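Local coordinates for UDP-4-amino-4,6-dideoxy-N-acetyl-beta-L-altrosamine transaminase (Helicobacter pylori, PDB 2FN6), which transfers an amino group from L-glutamate to a UDP-linked 4-keto sugar, the second step in making the pseudaminic acid that modifies flagellin, at residues R65-F70 / R121-V126; R74-T79 / G95-F100. All coordinates share one frame; numbering follows the deposited sequence.

Both contacts reach the same mixed sheet of the pyridoxal-phosphate aminotransferase fold: contact 2 pairs two of its strands, contact 1 sets the chain leaving helix 56-66 against a third. Their centres lie 8 Å apart on the same side of the chain's centre. Along the chain contact 2 is nested inside the loop that contact 1 closes. Strands 76-79, 97-100 and 122-128, successive in the chain, form this end of the sheet, but there 76-79 sits between the other two, with 97-100 outermost within this chain. Strand 122-128 of contact 1 thus runs beside 76-79 of contact 2, and the contacts touch where the N of Val-126 probably bonds to the O of Ile-78.

Contact 1 of 2, residues R65-F70 / R121-V126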
loop_
_atom_site.group_PDB
_atom_site.type_symbol
_atom_site.label_atom_id
_atom_site.label_comp_id
_atom_site.label_asym_id
_atom_site.label_seq_id
_atom_site.Cartn_x
_atom_site.Cartn_y
_atom_site.Cartn_z
ATOM N N ARG A 65 3.796 13.821 5.271
ATOM C CA ARG A 65 3.455 14.713 4.162
ATOM C C ARG A 65 2.392 15.724 4.537
ATOM O O ARG A 65 2.267 16.748 3.879
ATOM C CB ARG A 65 2.996 13.925 2.925
ATOM C CG ARG A 65 4.110 13.176 2.221
ATOM C CD ARG A 65 5.016 14.102 1.385
ATOM N NE ARG A 65 4.291 14.661 0.249
ATOM C CZ ARG A 65 4.064 14.019 -0.896
ATOM N NH1 ARG A 65 4.514 12.786 -1.072
ATOM N NH2 ARG A 65 3.385 14.609 -1.869
ATOM N N ASN A 66 1.640 15.447 5.598
ATOM C CA ASN A 66 0.438 16.217 5.868
ATOM C C ASN A 66 0.318 16.905 7.230
ATOM O O ASN A 66 -0.621 17.675 7.430
ATOM C CB ASN A 66 -0.807 15.360 5.607
ATOM C CG ASN A 66 -0.971 15.004 4.142
ATOM O OD1 ASN A 66 -0.289 14.112 3.623
ATOM N ND2 ASN A 66 -1.884 15.690 3.467
ATOM N N PHE A 67 1.236 16.640 8.162
ATOM C CA PHE A 67 1.130 17.259 9.490
ATOM C C PHE A 67 1.263 18.776 9.363
ATOM O O PHE A 67 0.503 19.519 9.978
ATOM C CB PHE A 67 2.113 16.664 10.506
ATOM C CG PHE A 67 3.546 17.061 10.290
ATOM C CD1 PHE A 67 4.143 18.013 11.106
ATOM C CD2 PHE A 67 4.304 16.474 9.289
ATOM C CE1 PHE A 67 5.464 18.383 10.917
ATOM C CE2 PHE A 67 5.625 16.841 9.092
ATOM C CZ PHE A 67 6.205 17.799 9.904
ATOM N N SER A 68 2.220 19.212 8.550
ATOM C CA SER A 68 2.256 20.576 8.019
ATOM C C SER A 68 2.742 20.586 6.573
ATOM O O SER A 68 3.325 19.615 6.092
ATOM C CB SER A 68 3.126 21.505 8.883
ATOM O OG SER A 68 2.330 22.221 9.821
ATOM N N GLU A 69 2.498 21.693 5.888
ATOM C CA GLU A 69 3.034 21.894 4.552
ATOM C C GLU A 69 4.556 22.021 4.652
ATOM O O GLU A 69 5.078 22.379 5.706
ATOM C CB GLU A 69 2.416 23.146 3.947
ATOM C CG GLU A 69 2.374 23.175 2.435
ATOM C CD GLU A 69 2.043 24.562 1.903
ATOM O OE1 GLU A 69 1.613 25.432 2.702
ATOM O OE2 GLU A 69 2.216 24.786 0.683
ATOM N N PHE A 70 5.261 21.708 3.567
ATOM C CA PHE A 70 6.728 21.670 3.579
ATOM C C PHE A 70 7.412 22.980 3.150
ATOM O O PHE A 70 7.059 23.594 2.135
ATOM C CB PHE A 70 7.245 20.500 2.731
ATOM C CG PHE A 70 8.741 20.471 2.580
ATOM C CD1 PHE A 70 9.539 19.846 3.536
ATOM C CD2 PHE A 70 9.360 21.079 1.481
ATOM C CE1 PHE A 70 10.937 19.821 3.405
ATOM C CE2 PHE A 70 10.755 21.059 1.335
ATOM C CZ PHE A 70 11.545 20.428 2.302
ATOM N N ARG A 121 16.022 25.221 11.606
ATOM C CA ARG A 121 15.446 24.307 10.620
ATOM C C ARG A 121 14.469 23.297 11.245
ATOM O O ARG A 121 13.613 22.752 10.552
ATOM C CB ARG A 121 16.549 23.557 9.844
ATOM C CG ARG A 121 17.861 24.324 9.529
ATOM C CD ARG A 121 17.648 25.580 8.705
ATOM N NE ARG A 121 17.236 25.318 7.326
ATOM C CZ ARG A 121 18.023 25.469 6.263
ATOM N NH1 ARG A 121 19.277 25.874 6.410
ATOM N NH2 ARG A 121 17.557 25.215 5.048
ATOM N N THR A 122 14.598 23.063 12.550
ATOM C CA THR A 122 13.849 22.022 13.251
ATOM C C THR A 122 12.345 22.220 13.141
ATOM O O THR A 122 11.844 23.307 13.430
ATOM C CB THR A 122 14.247 21.956 14.725
ATOM O OG1 THR A 122 15.657 22.169 14.839
ATOM C CG2 THR A 122 13.912 20.596 15.308
ATOM N N LYS A 123 11.645 21.160 12.714
ATOM C CA LYS A 123 10.202 21.192 12.474
ATOM C C LYS A 123 9.462 20.262 13.428
ATOM O O LYS A 123 8.319 20.541 13.816
ATOM C CB LYS A 123 9.896 20.761 11.039
ATOM C CG LYS A 123 8.813 21.572 10.303
ATOM C CD LYS A 123 7.498 21.716 11.055
ATOM C CE LYS A 123 6.381 22.200 10.133
ATOM N NZ LYS A 123 6.646 23.444 9.328
ATOM N N ALA A 124 10.112 19.150 13.790
ATOM C CA ALA A 124 9.485 18.113 14.621
ATOM C C ALA A 124 10.457 17.166 15.308
ATOM O O ALA A 124 11.624 17.046 14.918
ATOM C CB ALA A 124 8.501 17.305 13.797
ATOM N N ILE A 125 9.951 16.504 16.347
ATOM C CA ILE A 125 10.596 15.336 16.927
ATOM C C ILE A 125 9.736 14.117 16.597
ATOM O O ILE A 125 8.518 14.108 16.851
ATOM C CB ILE A 125 10.725 15.430 18.458
ATOM C CG1 ILE A 125 11.207 16.825 18.904
ATOM C CG2 ILE A 125 11.598 14.292 18.991
ATOM C CD1 ILE A 125 12.678 17.112 18.695
ATOM N N VAL A 126 10.380 13.104 16.018
ATOM C CA VAL A 126 9.759 11.811 15.772
ATOM C C VAL A 126 10.339 10.787 16.733
ATOM O O VAL A 126 11.488 10.388 16.583
ATOM C CB VAL A 126 9.984 11.333 14.325
ATOM C CG1 VAL A 126 9.490 9.894 14.159
ATOM C CG2 VAL A 126 9.282 12.263 13.321
#
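Lys-123 lays its aliphatic chain along Phe-67 and Ser-68, and Ala-124 adds its methyl beside it. This is where the chain leaving helix 56-66 meets the start of strand 122-128, a parallel inner strand of the mixed sheet in the aminotransferase fold. The contact is small, at the protein surface, and no hydrogen bond crosses it.

The CB of Phe-67 is directed toward the strand, with CG set between the backbone N and the carbonyl carbon (chi1 73°). The ring atom that does the touching is CE1, which approaches CD of Lys-123 at 3.9 Å and CB of Ala-124 at 4.3 Å. Both partners meet the ring obliquely. The phenyl and the lysine chain slide past each other in opposite directions. Beyond the segments the phenyl ring also touches Ser-150, next to Ala-124 on the neighbouring strand 150-154.

Lys-123 is bent at chi2 and again at chi4. The second bend, with NZ folded back toward the CG side (chi4 -53°), brings the end of the chain beside CB of Ser-68 and the backbone of Glu-69, while the CG nearer the backbone touches Arg-74. The closest approach across the contact is made by two carbon atoms: CE of Lys-123 stands 3.6 Å from CB of Ser-68, and its NZ stays 4.1 Å from the backbone O of Glu-69.

Contact 2 of 2, residues R74-T79 / G95-F100; sequences RNEIIT and GYTPVF
This is a parallel strand pairing at one end of the mixed sheet: strand 76-79 lies beside 97-100, the outermost strand within this chain. Four backbone bonds join them: Thr-97 N to Asn-75 O, Ile-77 N to Thr-97 O, Val-99 N to Ile-77 O and Thr-79 N to Val-99 O. The first, from Thr-97 N to Asn-75 O, spans 2.7 Å with an N-H...O angle of 172°, and the other three are nearly straight too. Ile-77, Thr-97 and Val-99 each use both N and O across the pair. The two strands are the arms of a beta-alpha-beta crossover through helix 86-93, which covers the face carrying Ile-77, Thr-79 and Pro-98 with its Leu-91. A Schellman motif at Gly-95 ends that helix, and Tyr-96 follows at once. With its CG beside the backbone N (chi1 -66°), the tyrosine ring spreads across Ile-77, whose CD1 sits over one face 3.6 Å from the ring centroid in a CH-pi contact. Phe-70 meets this ring edge-to-face. Glu-76, Thr-97, Ile-78 and Val-99 occupy the other face of the sheet. The Glu-76 chain, extended beyond CG, crosses Val-99, placing OE2 3.6 Å from CG2 of Val-99, while the same oxygen takes a weak hydrogen bond from Asn-119. Ile-78 passes Val-99 at a slant, its CG1 4.2 Å from CB of Val-99.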
loop_
_atom_site.group_PDB
_atom_site.type_symbol
_atom_site.label_atom_id
_atom_site.label_comp_id
_atom_site.label_asym_id
_atom_site.label_seq_id
_atom_site.Cartn_x
_atom_site.Cartn_y
_atom_site.Cartn_z
ATOM N N ARG A 74 12.299 24.999 7.027
ATOM C CA ARG A 74 11.982 24.162 8.193
ATOM C C ARG A 74 11.975 22.684 7.784
ATOM O O ARG A 74 10.918 22.054 7.680
ATOM C CB ARG A 74 10.643 24.574 8.839
ATOM C CG ARG A 74 10.649 25.943 9.526
ATOM C CD ARG A 74 10.090 27.037 8.605
ATOM N NE ARG A 74 8.653 27.266 8.801
ATOM C CZ ARG A 74 7.846 27.853 7.917
ATOM N NH1 ARG A 74 8.309 28.275 6.745
ATOM N NH2 ARG A 74 6.564 28.014 8.202
ATOM N N ASN A 75 13.178 22.148 7.581
ATOM C CA ASN A 75 13.406 20.923 6.817
ATOM C C ASN A 75 14.122 19.825 7.596
ATOM O O ASN A 75 14.465 18.780 7.035
ATOM C CB ASN A 75 14.225 21.254 5.561
ATOM C CG ASN A 75 15.707 21.489 5.867
ATOM O OD1 ASN A 75 16.581 20.976 5.174
ATOM N ND2 ASN A 75 15.989 22.244 6.922
ATOM N N GLU A 76 14.387 20.072 8.871
ATOM C CA GLU A 76 15.043 19.084 9.694
ATOM C C GLU A 76 14.065 18.557 10.724
ATOM O O GLU A 76 13.286 19.319 11.316
ATOM C CB GLU A 76 16.287 19.662 10.367
ATOM C CG GLU A 76 17.466 19.875 9.413
ATOM C CD GLU A 76 18.659 20.635 10.033
ATOM O OE1 GLU A 76 19.413 21.270 9.251
ATOM O OE2 GLU A 76 18.851 20.602 11.274
ATOM N N ILE A 77 14.094 17.241 10.912
ATOM C CA ILE A 77 13.297 16.594 11.936
ATOM C C ILE A 77 14.221 15.720 12.760
ATOM O O ILE A 77 15.043 14.990 12.217
ATOM C CB ILE A 77 12.135 15.770 11.324
ATOM C CG1 ILE A 77 11.022 16.711 10.856
ATOM C CG2 ILE A 77 11.605 14.743 12.324
ATOM C CD1 ILE A 77 9.924 16.044 10.068
ATOM N N ILE A 78 14.100 15.819 14.077
ATOM C CA ILE A 78 14.909 15.010 14.980
ATOM C C ILE A 78 14.190 13.698 15.222
ATOM O O ILE A 78 12.976 13.671 15.457
ATOM C CB ILE A 78 15.174 15.716 16.335
ATOM C CG1 ILE A 78 15.870 17.070 16.106
ATOM C CG2 ILE A 78 16.006 14.814 17.244
ATOM C CD1 ILE A 78 15.796 18.068 17.279
ATOM N N THR A 79 14.952 12.613 15.153
ATOM C CA THR A 79 14.421 11.290 15.401
ATOM C C THR A 79 15.532 10.390 15.923
ATOM O O THR A 79 16.676 10.825 16.058
ATOM C CB THR A 79 13.714 10.697 14.137
ATOM O OG1 THR A 79 13.012 9.501 14.494
ATOM C CG2 THR A 79 14.706 10.403 13.013
ATOM N N GLY A 95 10.933 14.971 2.044
ATOM C CA GLY A 95 11.852 16.100 1.834
ATOM C C GLY A 95 12.604 16.603 3.063
ATOM O O GLY A 95 13.321 17.611 2.994
ATOM N N TYR A 96 12.437 15.911 4.186
ATOM C CA TYR A 96 13.101 16.276 5.422
ATOM C C TYR A 96 14.481 15.643 5.555
ATOM O O TYR A 96 14.773 14.602 4.962
ATOM C CB TYR A 96 12.233 15.938 6.638
ATOM C CG TYR A 96 10.975 16.752 6.700
ATOM C CD1 TYR A 96 9.788 16.268 6.155
ATOM C CD2 TYR A 96 10.967 18.030 7.282
ATOM C CE1 TYR A 96 8.618 17.017 6.187
ATOM C CE2 TYR A 96 9.789 18.792 7.327
ATOM C CZ TYR A 96 8.627 18.277 6.766
ATOM O OH TYR A 96 7.464 19.000 6.790
ATOM N N THR A 97 15.332 16.314 6.326
ATOM C CA THR A 97 16.619 15.792 6.712
ATOM C C THR A 97 16.479 15.254 8.138
ATOM O O THR A 97 16.038 15.983 9.037
ATOM C CB THR A 97 17.678 16.900 6.669
ATOM O OG1 THR A 97 17.857 17.324 5.314
ATOM C CG2 THR A 97 19.021 16.417 7.253
ATOM N N PRO A 98 16.844 13.979 8.349
ATOM C CA PRO A 98 16.774 13.459 9.686
ATOM C C PRO A 98 17.995 13.903 10.501
ATOM O O PRO A 98 19.136 13.878 9.995
ATOM C CB PRO A 98 16.785 11.940 9.469
ATOM C CG PRO A 98 17.538 11.743 8.228
ATOM C CD PRO A 98 17.346 12.978 7.392
ATOM N N VAL A 99 17.743 14.309 11.745
ATOM C CA VAL A 99 18.806 14.611 12.694
ATOM C C VAL A 99 18.775 13.556 13.802
ATOM O O VAL A 99 17.748 13.360 14.455
ATOM C CB VAL A 99 18.708 16.068 13.247
ATOM C CG1 VAL A 99 19.883 16.387 14.191
ATOM C CG2 VAL A 99 18.658 17.090 12.094
ATOM N N PHE A 100 19.895 12.870 13.999
ATOM C CA PHE A 100 19.910 11.684 14.846
ATOM C C PHE A 100 20.379 11.940 16.275
ATOM O O PHE A 100 21.528 12.351 16.499
ATOM C CB PHE A 100 20.734 10.561 14.202
ATOM C CG PHE A 100 20.162 10.051 12.908
ATOM C CD1 PHE A 100 20.837 10.248 11.711
ATOM C CD2 PHE A 100 18.953 9.369 12.887
ATOM C CE1 PHE A 100 20.318 9.772 10.516
ATOM C CE2 PHE A 100 18.427 8.891 11.702
ATOM C CZ PHE A 100 19.113 9.090 10.514
#